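Local coordinates for protein sulfatase (Bacteroides fragilis CAG:558, PDB 6USS) that probably hydrolyses aryl sulfate esters as a calcium-dependent member of the sulfatase family found in a gut bacterium, at residues 70-75 with 297-302; 450-455 with 469-474; 408-411 with 415-418; 185-190 with 219-224. The protein carries 1 engineered substitution. All blocks are in the same frame, centred on the assembly; numbering follows the deposited sequence.

Contact 1: 70-75 with 297-302; sequences ERLAKQ and KSLGDL
R71 and G300 meet where helix 67-74 passes helix 283-308, the guanidinium group of the arginine running past the glycine. It presents an edge, with NH1 of R71 4.2 Å from CA of G300, which lies near the plane of the group. NH2 of R71 forms a salt bridge with D304, one turn beyond G300 on helix 283-308, and a long, weak ion pair with D307 adds to it.

L72 follows with the apolar part of the contact. Its CG is anti to the backbone N (chi1 -173°), and CD2 comes within 4.2 Å of CD1 of L299, the two side chains crossing at about a right angle. Both leucines are buried, and L299 also rests on F39 of strand 35-41. The pair therefore joins two helices next to the mixed sheet of this alkaline-phosphatase-like alpha/beta fold. At the end of the segment Q75, like R71 and L72, lies against M303, one turn beyond L299, while its OE1 accepts a hydrogen bond from NH1 of R363.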
loop_
_atom_site.group_PDB
_atom_site.type_symbol
_atom_site.label_atom_id
_atom_site.label_comp_id
_atom_site.label_asym_id
_atom_site.label_seq_id
_atom_site.Cartn_x
_atom_site.Cartn_y
_atom_site.Cartn_z
ATOM N N GLU A 70 28.086 -16.757 8.049
ATOM C CA GLU A 70 29.525 -16.594 8.248
ATOM C C GLU A 70 30.124 -15.699 7.171
ATOM O O GLU A 70 30.925 -14.800 7.464
ATOM C CB GLU A 70 30.213 -17.956 8.238
ATOM C CG GLU A 70 29.865 -18.853 9.384
ATOM C CD GLU A 70 30.473 -20.244 9.237
ATOM O OE1 GLU A 70 31.556 -20.363 8.625
ATOM O OE2 GLU A 70 29.874 -21.216 9.745
ATOM N N ARG A 71 29.756 -15.958 5.915
ATOM C CA ARG A 71 30.100 -15.092 4.791
ATOM C C ARG A 71 29.737 -13.628 5.072
ATOM O O ARG A 71 30.574 -12.727 4.925
ATOM C CB ARG A 71 29.384 -15.620 3.538
ATOM C CG ARG A 71 29.882 -15.096 2.214
ATOM C CD ARG A 71 29.412 -15.972 1.048
ATOM N NE ARG A 71 28.946 -15.169 -0.083
ATOM C CZ ARG A 71 27.686 -15.148 -0.504
ATOM N NH1 ARG A 71 26.789 -15.901 0.116
ATOM N NH2 ARG A 71 27.318 -14.388 -1.539
ATOM N N LEU A 72 28.479 -13.373 5.467
ATOM C CA LEU A 72 28.041 -12.004 5.746
ATOM C C LEU A 72 28.864 -11.374 6.871
ATOM O O LEU A 72 29.241 -10.197 6.795
ATOM C CB LEU A 72 26.546 -11.992 6.082
ATOM C CG LEU A 72 25.839 -10.637 6.257
ATOM C CD1 LEU A 72 25.807 -9.866 4.954
ATOM C CD2 LEU A 72 24.421 -10.803 6.805
ATOM N N ALA A 73 29.184 -12.155 7.911
ATOM C CA ALA A 73 29.931 -11.604 9.037
ATOM C C ALA A 73 31.367 -11.283 8.640
ATOM O O ALA A 73 31.913 -10.259 9.071
ATOM C CB ALA A 73 29.892 -12.569 10.221
ATOM N N LYS A 74 31.997 -12.146 7.825
ATOM C CA LYS A 74 33.348 -11.851 7.340
ATOM C C LYS A 74 33.405 -10.554 6.546
ATOM O O LYS A 74 34.479 -9.963 6.440
ATOM C CB LYS A 74 33.908 -13.002 6.483
ATOM C CG LYS A 74 34.476 -14.179 7.301
ATOM C CD LYS A 74 34.862 -15.379 6.399
ATOM C CE LYS A 74 34.309 -16.719 6.943
ATOM N NZ LYS A 74 33.099 -17.194 6.157
ATOM N N GLN A 75 32.279 -10.095 5.987
ATOM C CA GLN A 75 32.218 -8.824 5.282
ATOM C C GLN A 75 31.641 -7.690 6.123
ATOM O O GLN A 75 31.600 -6.548 5.648
ATOM C CB GLN A 75 31.403 -8.980 4.004
ATOM C CG GLN A 75 31.921 -10.078 3.104
ATOM C CD GLN A 75 30.852 -10.604 2.141
ATOM O OE1 GLN A 75 29.707 -10.874 2.536
ATOM N NE2 GLN A 75 31.231 -10.770 0.876
ATOM N N LYS A 297 19.961 -20.520 3.618
ATOM C CA LYS A 297 19.959 -20.585 2.161
ATOM C C LYS A 297 19.265 -19.372 1.576
ATOM O O LYS A 297 19.696 -18.829 0.550
ATOM C CB LYS A 297 19.272 -21.862 1.681
ATOM C CG LYS A 297 19.119 -21.956 0.168
ATOM C CD LYS A 297 18.226 -23.140 -0.219
ATOM C CE LYS A 297 18.094 -23.305 -1.737
ATOM N NZ LYS A 297 17.503 -22.134 -2.424
ATOM N N SER A 298 18.183 -18.933 2.225
ATOM C CA SER A 298 17.504 -17.715 1.800
ATOM C C SER A 298 18.447 -16.507 1.871
ATOM O O SER A 298 18.510 -15.699 0.930
ATOM C CB SER A 298 16.251 -17.511 2.654
ATOM O OG SER A 298 15.631 -16.259 2.404
ATOM N N LEU A 299 19.197 -16.377 2.978
ATOM C CA LEU A 299 20.140 -15.271 3.112
ATOM C C LEU A 299 21.166 -15.304 1.991
ATOM O O LEU A 299 21.457 -14.279 1.364
ATOM C CB LEU A 299 20.837 -15.320 4.468
ATOM C CG LEU A 299 21.910 -14.247 4.725
ATOM C CD1 LEU A 299 21.297 -12.874 5.009
ATOM C CD2 LEU A 299 22.816 -14.659 5.850
ATOM N N GLY A 300 21.730 -16.485 1.731
ATOM C CA GLY A 300 22.653 -16.618 0.620
ATOM C C GLY A 300 22.032 -16.232 -0.709
ATOM O O GLY A 300 22.673 -15.577 -1.531
ATOM N N ASP A 301 20.773 -16.622 -0.930
ATOM C CA ASP A 301 20.137 -16.380 -2.224
ATOM C C ASP A 301 19.948 -14.888 -2.485
ATOM O O ASP A 301 20.152 -14.421 -3.613
ATOM C CB ASP A 301 18.790 -17.103 -2.311
ATOM C CG ASP A 301 18.929 -18.620 -2.378
ATOM O OD1 ASP A 301 20.009 -19.127 -2.746
ATOM O OD2 ASP A 301 17.935 -19.314 -2.077
ATOM N N LEU A 302 19.547 -14.128 -1.461
ATOM C CA LEU A 302 19.486 -12.676 -1.604
ATOM C C LEU A 302 20.886 -12.078 -1.767
ATOM O O LEU A 302 21.084 -11.149 -2.563
ATOM C CB LEU A 302 18.761 -12.060 -0.404
ATOM C CG LEU A 302 17.337 -12.569 -0.204
ATOM C CD1 LEU A 302 16.734 -12.084 1.125
ATOM C CD2 LEU A 302 16.461 -12.163 -1.402
#

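Contact 2: 450-455 with 469-474; sequences KLIYYY and IGEKNN
K450 reaches E471 with a fully stretched side chain, a plain case of a lysine spanning the gap between a strand and a loop whose backbones stay well apart; even their CA atoms are separated by 9.5 Å. Every torsion of the lysine is close to trans, beginning with CG anti to the backbone N (chi1 -179°), which carries the ammonium group as far from the strand as the chain allows. E471, itself at positive phi, comes to meet it. Its CG is anti to the carbonyl carbon (chi1 -68°), and the two extended side chains cross at about a right angle.

NZ of K450 donates to OE1 of E471 at 3.0 Å in a salt bridge, approaching on the syn side and 21° out of the carboxylate plane. The same oxygen also lies beside the last methylenes, 3.3 Å from CD of K450.

K450 belongs to strand 449-454, the third strand of the four-stranded antiparallel sheet in the C-terminal part of the chain, as in other sulfatases. I452, two residues on, faces the same way, and its CD1 approaches OE1 of E471 to 4.3 Å. L451 lies between them and turns instead to L486 and S487 of helix 480-496.

NZ of K450 has further partners in the carbonyl oxygen of A351 and the carboxylate of E353. OE2 of E471 accepts from the backbone N of E353, so each oxygen of this buried carboxylate has a donor; with two carboxylates as partners, the ammonium group is probably kept charged.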
loop_
_atom_site.group_PDB
_atom_site.type_symbol
_atom_site.label_atom_id
_atom_site.label_comp_id
_atom_site.label_asym_id
_atom_site.label_seq_id
_atom_site.Cartn_x
_atom_site.Cartn_y
_atom_site.Cartn_z
ATOM N N LYS A 450 22.177 -6.532 35.599
ATOM C CA LYS A 450 20.843 -6.805 35.095
ATOM C C LYS A 450 19.958 -7.130 36.284
ATOM O O LYS A 450 20.307 -8.000 37.096
ATOM C CB LYS A 450 20.871 -7.967 34.098
ATOM C CG LYS A 450 19.532 -8.332 33.492
ATOM C CD LYS A 450 19.725 -9.479 32.514
ATOM C CE LYS A 450 18.439 -9.789 31.779
ATOM N NZ LYS A 450 18.555 -10.994 30.895
ATOM N N LEU A 451 18.836 -6.420 36.407
ATOM C CA LEU A 451 17.893 -6.646 37.495
ATOM C C LEU A 451 16.564 -7.112 36.915
ATOM O O LEU A 451 15.967 -6.419 36.083
ATOM C CB LEU A 451 17.693 -5.388 38.339
ATOM C CG LEU A 451 16.495 -5.532 39.297
ATOM C CD1 LEU A 451 16.816 -6.534 40.395
ATOM C CD2 LEU A 451 16.055 -4.192 39.892
ATOM N N ILE A 452 16.107 -8.282 37.359
ATOM C CA ILE A 452 14.807 -8.830 36.992
ATOM C C ILE A 452 13.921 -8.811 38.228
ATOM O O ILE A 452 14.320 -9.290 39.304
ATOM C CB ILE A 452 14.923 -10.254 36.423
ATOM C CG1 ILE A 452 15.874 -10.287 35.224
ATOM C CG2 ILE A 452 13.556 -10.783 36.037
ATOM C CD1 ILE A 452 16.299 -11.687 34.827
ATOM N N TYR A 453 12.729 -8.243 38.079
ATOM C CA TYR A 453 11.740 -8.183 39.142
ATOM C C TYR A 453 10.529 -9.006 38.740
ATOM O O TYR A 453 10.043 -8.887 37.610
ATOM C CB TYR A 453 11.324 -6.746 39.404
ATOM C CG TYR A 453 10.090 -6.604 40.268
ATOM C CD1 TYR A 453 10.114 -6.949 41.626
ATOM C CD2 TYR A 453 8.903 -6.090 39.734
ATOM C CE1 TYR A 453 8.980 -6.794 42.425
ATOM C CE2 TYR A 453 7.763 -5.927 40.533
ATOM C CZ TYR A 453 7.808 -6.279 41.877
ATOM O OH TYR A 453 6.687 -6.124 42.679
ATOM N N TYR A 454 10.039 -9.829 39.662
ATOM C CA TYR A 454 8.955 -10.760 39.376
ATOM C C TYR A 454 7.682 -10.245 40.038
ATOM O O TYR A 454 7.586 -10.210 41.272
ATOM C CB TYR A 454 9.304 -12.161 39.859
ATOM C CG TYR A 454 10.446 -12.819 39.106
ATOM C CD1 TYR A 454 11.769 -12.456 39.355
ATOM C CD2 TYR A 454 10.205 -13.807 38.147
ATOM C CE1 TYR A 454 12.819 -13.055 38.685
ATOM C CE2 TYR A 454 11.261 -14.427 37.473
ATOM C CZ TYR A 454 12.568 -14.047 37.752
ATOM O OH TYR A 454 13.630 -14.643 37.096
ATOM N N TYR A 455 6.707 -9.854 39.205
ATOM C CA TYR A 455 5.445 -9.325 39.704
ATOM C C TYR A 455 4.731 -10.316 40.605
ATOM O O TYR A 455 4.011 -9.903 41.517
ATOM C CB TYR A 455 4.525 -8.966 38.540
ATOM C CG TYR A 455 4.904 -7.734 37.770
ATOM C CD1 TYR A 455 4.692 -6.480 38.300
ATOM C CD2 TYR A 455 5.454 -7.821 36.503
ATOM C CE1 TYR A 455 5.012 -5.343 37.604
ATOM C CE2 TYR A 455 5.784 -6.674 35.788
ATOM C CZ TYR A 455 5.549 -5.442 36.352
ATOM O OH TYR A 455 5.858 -4.287 35.691
ATOM N N ILE A 469 27.306 -15.289 32.262
ATOM C CA ILE A 469 26.496 -15.225 31.050
ATOM C C ILE A 469 25.299 -16.158 31.155
ATOM O O ILE A 469 24.242 -15.882 30.577
ATOM C CB ILE A 469 27.363 -15.521 29.810
ATOM C CG1 ILE A 469 26.718 -14.964 28.553
ATOM C CG2 ILE A 469 27.624 -17.025 29.650
ATOM C CD1 ILE A 469 27.423 -15.422 27.285
ATOM N N GLY A 470 25.423 -17.247 31.925
ATOM C CA GLY A 470 24.344 -18.195 32.111
ATOM C C GLY A 470 23.332 -17.810 33.155
ATOM O O GLY A 470 22.373 -18.553 33.386
ATOM N N GLU A 471 23.520 -16.654 33.791
ATOM C CA GLU A 471 22.643 -16.173 34.863
ATOM C C GLU A 471 22.396 -17.263 35.913
ATOM O O GLU A 471 21.261 -17.586 36.269
ATOM C CB GLU A 471 21.347 -15.615 34.276
ATOM C CG GLU A 471 21.610 -14.327 33.501
ATOM C CD GLU A 471 20.438 -13.877 32.650
ATOM O OE1 GLU A 471 19.943 -12.739 32.845
ATOM O OE2 GLU A 471 20.026 -14.660 31.766
ATOM N N LYS A 472 23.499 -17.840 36.404
ATOM C CA LYS A 472 23.465 -18.903 37.401
ATOM C C LYS A 472 23.564 -18.390 38.831
ATOM O O LYS A 472 23.208 -19.131 39.756
ATOM C CB LYS A 472 24.615 -19.898 37.185
ATOM C CG LYS A 472 24.584 -20.703 35.897
ATOM C CD LYS A 472 25.887 -21.491 35.768
ATOM C CE LYS A 472 26.324 -21.648 34.319
ATOM N NZ LYS A 472 26.192 -23.058 33.851
ATOM N N ASN A 473 24.044 -17.155 39.035
ATOM C CA ASN A 473 24.382 -16.645 40.366
ATOM C C ASN A 473 23.686 -15.316 40.683
ATOM O O ASN A 473 24.193 -14.232 40.363
ATOM C CB ASN A 473 25.890 -16.505 40.517
ATOM C CG ASN A 473 26.293 -16.300 41.964
ATOM O OD1 ASN A 473 25.492 -16.522 42.892
ATOM N ND2 ASN A 473 27.540 -15.886 42.176
ATOM N N ASN A 474 22.534 -15.400 41.348
ATOM C CA ASN A 474 21.826 -14.215 41.816
ATOM C C ASN A 474 22.649 -13.521 42.898
ATOM O O ASN A 474 22.928 -14.107 43.949
ATOM C CB ASN A 474 20.458 -14.636 42.346
ATOM C CG ASN A 474 19.637 -13.483 42.872
ATOM O OD1 ASN A 474 19.998 -12.313 42.711
ATOM N ND2 ASN A 474 18.506 -13.809 43.487
#

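Contact 3: 408-411 with 415-418; sequences IPLL and GDPS
L410 turns its branched end to P417 through a CG placed anti to the carbonyl carbon (chi1 -59°), which swings the side chain from helix 408-412 across to the loop that follows it. CG of L410 lies 4.0 Å from CD of P417, with CG of the proline ring nearly as close. Of the two leucine methyls, CD1 lies by CG of P417, while CD2 is 3.8 Å from O of G415.

P409 joins from the same helix. Its CB is 4.1 Å from CD of P417, so CD of P417 is met by both helix residues. The backbone adds a weak hydrogen bond, G415 N to P409 O at 3.4 Å, as the chain turns back beyond the helix.

D416 shapes the loop beyond it. Its CG is anti to the backbone N (chi1 -171°), and OD1 accepts from N of S418 at 3.0 Å, an Asx turn with P417 in its middle; the donor stands 54° above the carboxylate plane. L410 also reaches F79 of strand 77-83, which sets helix 408-412 against the mixed sheet. With one weak backbone bond across it, the contact depends mainly on apolar contact between rigid proline rings and a leucine.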
loop_
_atom_site.group_PDB
_atom_site.type_symbol
_atom_site.label_atom_id
_atom_site.label_comp_id
_atom_site.label_asym_id
_atom_site.label_seq_id
_atom_site.Cartn_x
_atom_site.Cartn_y
_atom_site.Cartn_z
ATOM N N ILE A 408 24.329 3.783 14.828
ATOM C CA ILE A 408 25.241 4.158 13.750
ATOM C C ILE A 408 26.607 4.521 14.340
ATOM O O ILE A 408 27.639 4.205 13.722
ATOM C CB ILE A 408 24.662 5.305 12.895
ATOM C CG1 ILE A 408 23.700 4.790 11.827
ATOM C CG2 ILE A 408 25.752 6.012 12.119
ATOM C CD1 ILE A 408 22.752 3.729 12.278
ATOM N N PRO A 409 26.693 5.174 15.508
ATOM C CA PRO A 409 28.029 5.401 16.093
ATOM C C PRO A 409 28.770 4.120 16.436
ATOM O O PRO A 409 30.005 4.140 16.476
ATOM C CB PRO A 409 27.742 6.250 17.343
ATOM C CG PRO A 409 26.538 6.997 16.994
ATOM C CD PRO A 409 25.687 6.045 16.155
ATOM N N LEU A 410 28.074 3.006 16.684
ATOM C CA LEU A 410 28.790 1.743 16.833
ATOM C C LEU A 410 29.249 1.220 15.484
ATOM O O LEU A 410 30.347 0.666 15.372
ATOM C CB LEU A 410 27.915 0.710 17.539
ATOM C CG LEU A 410 27.437 1.128 18.929
ATOM C CD1 LEU A 410 26.320 0.215 19.428
ATOM C CD2 LEU A 410 28.609 1.150 19.892
ATOM N N LEU A 411 28.438 1.412 14.445
ATOM C CA LEU A 411 28.814 0.923 13.121
ATOM C C LEU A 411 30.042 1.653 12.584
ATOM O O LEU A 411 30.860 1.067 11.868
ATOM C CB LEU A 411 27.641 1.073 12.159
ATOM C CG LEU A 411 26.449 0.197 12.521
ATOM C CD1 LEU A 411 25.252 0.621 11.690
ATOM C CD2 LEU A 411 26.763 -1.283 12.319
ATOM N N GLY A 415 31.257 6.671 18.434
ATOM C CA GLY A 415 30.733 6.938 19.753
ATOM C C GLY A 415 30.180 5.683 20.380
ATOM O O GLY A 415 30.343 4.577 19.861
ATOM N N ASP A 416 29.512 5.870 21.512
ATOM C CA ASP A 416 29.026 4.753 22.321
ATOM C C ASP A 416 27.684 5.117 22.945
ATOM O O ASP A 416 27.614 5.558 24.095
ATOM C CB ASP A 416 30.050 4.395 23.403
ATOM C CG ASP A 416 29.714 3.109 24.145
ATOM O OD1 ASP A 416 28.744 2.414 23.745
ATOM O OD2 ASP A 416 30.430 2.802 25.139
ATOM N N PRO A 417 26.579 4.916 22.216
ATOM C CA PRO A 417 25.253 5.075 22.848
ATOM C C PRO A 417 25.036 4.159 24.049
ATOM O O PRO A 417 24.116 4.398 24.836
ATOM C CB PRO A 417 24.265 4.753 21.715
ATOM C CG PRO A 417 25.072 3.986 20.694
ATOM C CD PRO A 417 26.477 4.526 20.797
ATOM N N SER A 418 25.869 3.140 24.229
ATOM C CA SER A 418 25.687 2.180 25.312
ATOM C C SER A 418 26.145 2.720 26.665
ATOM O O SER A 418 25.613 2.300 27.703
ATOM C CB SER A 418 26.440 0.905 24.959
ATOM O OG SER A 418 26.907 0.246 26.106
#

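Contact 4: 185-190 with 219-224; sequences VNIAGH and PGLDKY
The carbonyl oxygen of P219 is approached by two carbons of A188: CA at 3.1 Å in a CA-H...O contact and CB at 3.2 Å. The residue making this approach sits in an Asx motif just after strand 185-187, which pairs in parallel with strand 159-164 of the mixed sheet. In it, OD1 of N186 accepts from N of G189 at 2.9 Å, on a lone pair in the carbonyl plane. The amide of the same asparagine turns back as donor, ND2 of N186 reaching O of G189 at 3.0 Å in a nearly straight bond (167°). These two bonds fix the loop in which A188, at positive phi, comes nearest to segment 219-224. The oxygen of A188 is taken by the hydroxyl of Y260.

On one side of the oxygen contact, I187 meets L221 through methyl groups, CG2 of I187 to CD2 of L221 at 4.3 Å; both side chains also touch helix 231-247. On the other lies H190, whose side chain is about 14 Å from the bound calcium ion. Its CG takes the crowded position between backbone N and carbonyl carbon (chi1 63°), which turns the ring toward P219. CG of P219 lies over one face of the H190 imidazole, 4.1 Å from the ring centroid and 28° off its normal, a CH-pi contact, while CD of P219 comes 3.5 Å from CD2 of H190.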
loop_
_atom_site.group_PDB
_atom_site.type_symbol
_atom_site.label_atom_id
_atom_site.label_comp_id
_atom_site.label_asym_id
_atom_site.label_seq_id
_atom_site.Cartn_x
_atom_site.Cartn_y
_atom_site.Cartn_z
ATOM N N VAL A 185 4.722 -2.974 -1.223
ATOM C CA VAL A 185 4.650 -4.353 -1.697
ATOM C C VAL A 185 4.534 -5.275 -0.485
ATOM O O VAL A 185 5.317 -5.157 0.468
ATOM C CB VAL A 185 5.883 -4.727 -2.547
ATOM C CG1 VAL A 185 5.880 -6.223 -2.885
ATOM C CG2 VAL A 185 5.943 -3.868 -3.815
ATOM N N ASN A 186 3.563 -6.194 -0.522
ATOM C CA ASN A 186 3.328 -7.152 0.561
ATOM C C ASN A 186 3.364 -8.570 0.007
ATOM O O ASN A 186 2.558 -8.915 -0.864
ATOM C CB ASN A 186 1.983 -6.900 1.261
ATOM C CG ASN A 186 1.673 -7.948 2.337
ATOM O OD1 ASN A 186 2.558 -8.693 2.764
ATOM N ND2 ASN A 186 0.421 -7.990 2.792
ATOM N N ILE A 187 4.274 -9.392 0.525
ATOM C CA ILE A 187 4.289 -10.826 0.266
ATOM C C ILE A 187 4.022 -11.534 1.593
ATOM O O ILE A 187 4.857 -11.489 2.514
ATOM C CB ILE A 187 5.615 -11.296 -0.348
ATOM C CG1 ILE A 187 5.859 -10.632 -1.709
ATOM C CG2 ILE A 187 5.640 -12.814 -0.469
ATOM C CD1 ILE A 187 7.343 -10.657 -2.145
ATOM N N ALA A 188 2.853 -12.172 1.696
ATOM C CA ALA A 188 2.493 -13.117 2.760
ATOM C C ALA A 188 2.301 -12.468 4.134
ATOM O O ALA A 188 2.219 -13.186 5.148
ATOM C CB ALA A 188 3.527 -14.245 2.868
ATOM N N GLY A 189 2.222 -11.143 4.210
ATOM C CA GLY A 189 2.153 -10.465 5.491
ATOM C C GLY A 189 0.719 -10.257 5.928
ATOM O O GLY A 189 -0.089 -9.690 5.187
ATOM N N HIS A 190 0.403 -10.717 7.133
ATOM C CA HIS A 190 -0.923 -10.478 7.688
ATOM C C HIS A 190 -0.791 -10.386 9.204
ATOM O O HIS A 190 0.284 -10.074 9.726
ATOM C CB HIS A 190 -1.903 -11.565 7.208
ATOM C CG HIS A 190 -1.550 -12.951 7.657
ATOM N ND1 HIS A 190 -2.424 -13.747 8.372
ATOM C CD2 HIS A 190 -0.425 -13.688 7.485
ATOM C CE1 HIS A 190 -1.852 -14.912 8.622
ATOM N NE2 HIS A 190 -0.639 -14.901 8.096
ATOM N N PRO A 219 -0.834 -16.509 3.486
ATOM C CA PRO A 219 -1.445 -15.989 2.262
ATOM C C PRO A 219 -0.371 -15.569 1.263
ATOM O O PRO A 219 0.818 -15.484 1.581
ATOM C CB PRO A 219 -2.249 -14.783 2.769
ATOM C CG PRO A 219 -1.472 -14.299 3.967
ATOM C CD PRO A 219 -0.721 -15.477 4.540
ATOM N N GLY A 220 -0.808 -15.333 0.028
ATOM C CA GLY A 220 0.085 -14.761 -0.958
ATOM C C GLY A 220 1.023 -15.720 -1.657
ATOM O O GLY A 220 1.930 -15.262 -2.358
ATOM N N LEU A 221 0.845 -17.037 -1.504
ATOM C CA LEU A 221 1.742 -18.013 -2.121
ATOM C C LEU A 221 0.947 -19.101 -2.834
ATOM O O LEU A 221 1.349 -20.277 -2.852
ATOM C CB LEU A 221 2.679 -18.620 -1.080
ATOM C CG LEU A 221 3.532 -17.602 -0.319
ATOM C CD1 LEU A 221 4.240 -18.276 0.841
ATOM C CD2 LEU A 221 4.534 -16.903 -1.260
ATOM N N ASP A 222 -0.186 -18.713 -3.427
ATOM C CA ASP A 222 -1.124 -19.687 -3.967
ATOM C C ASP A 222 -0.488 -20.519 -5.080
ATOM O O ASP A 222 -0.754 -21.722 -5.189
ATOM C CB ASP A 222 -2.392 -18.976 -4.457
ATOM C CG ASP A 222 -3.226 -18.331 -3.307
ATOM O OD1 ASP A 222 -2.684 -17.981 -2.228
ATOM O OD2 ASP A 222 -4.449 -18.160 -3.503
ATOM N N LYS A 223 0.387 -19.918 -5.895
ATOM C CA LYS A 223 0.976 -20.675 -6.997
ATOM C C LYS A 223 1.964 -21.746 -6.534
ATOM O O LYS A 223 2.391 -22.561 -7.360
ATOM C CB LYS A 223 1.663 -19.737 -7.999
ATOM C CG LYS A 223 2.934 -19.043 -7.473
ATOM C CD LYS A 223 3.726 -18.368 -8.614
ATOM C CE LYS A 223 4.329 -17.007 -8.199
ATOM N NZ LYS A 223 3.414 -15.795 -8.250
ATOM N N TYR A 224 2.352 -21.773 -5.259
ATOM C CA TYR A 224 3.229 -22.828 -4.765
ATOM C C TYR A 224 2.455 -23.974 -4.132
ATOM O O TYR A 224 3.074 -24.958 -3.710
ATOM C CB TYR A 224 4.238 -22.266 -3.754
ATOM C CG TYR A 224 5.118 -21.180 -4.326
ATOM C CD1 TYR A 224 6.277 -21.495 -5.017
ATOM C CD2 TYR A 224 4.785 -19.834 -4.181
ATOM C CE1 TYR A 224 7.085 -20.503 -5.554
ATOM C CE2 TYR A 224 5.589 -18.838 -4.711
ATOM C CZ TYR A 224 6.740 -19.182 -5.403
ATOM O OH TYR A 224 7.553 -18.211 -5.956
#

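Overall arrangement
From the N terminus, the chain first opens the long loop of contact 1 at helix 67-74. Inside that loop contact 4 opens and closes, joining the end of strand 185-187 to the loop before helix 231-247, and contact 1 is completed only on helix 283-308; nearest atoms of the two contacts are about 9 Å apart. Contact 3 then makes a tight local closure between helix 408-412 and the loop leading to strand 422-427. Contact 2 comes last, fastening strand 449-454 to the loop before helix 480-496. None cross. Contacts 2 and 4, whose centres are 41 Å apart, lie on opposite sides of the chain's centre, one beside the antiparallel sheet, the other beside the mixed sheet.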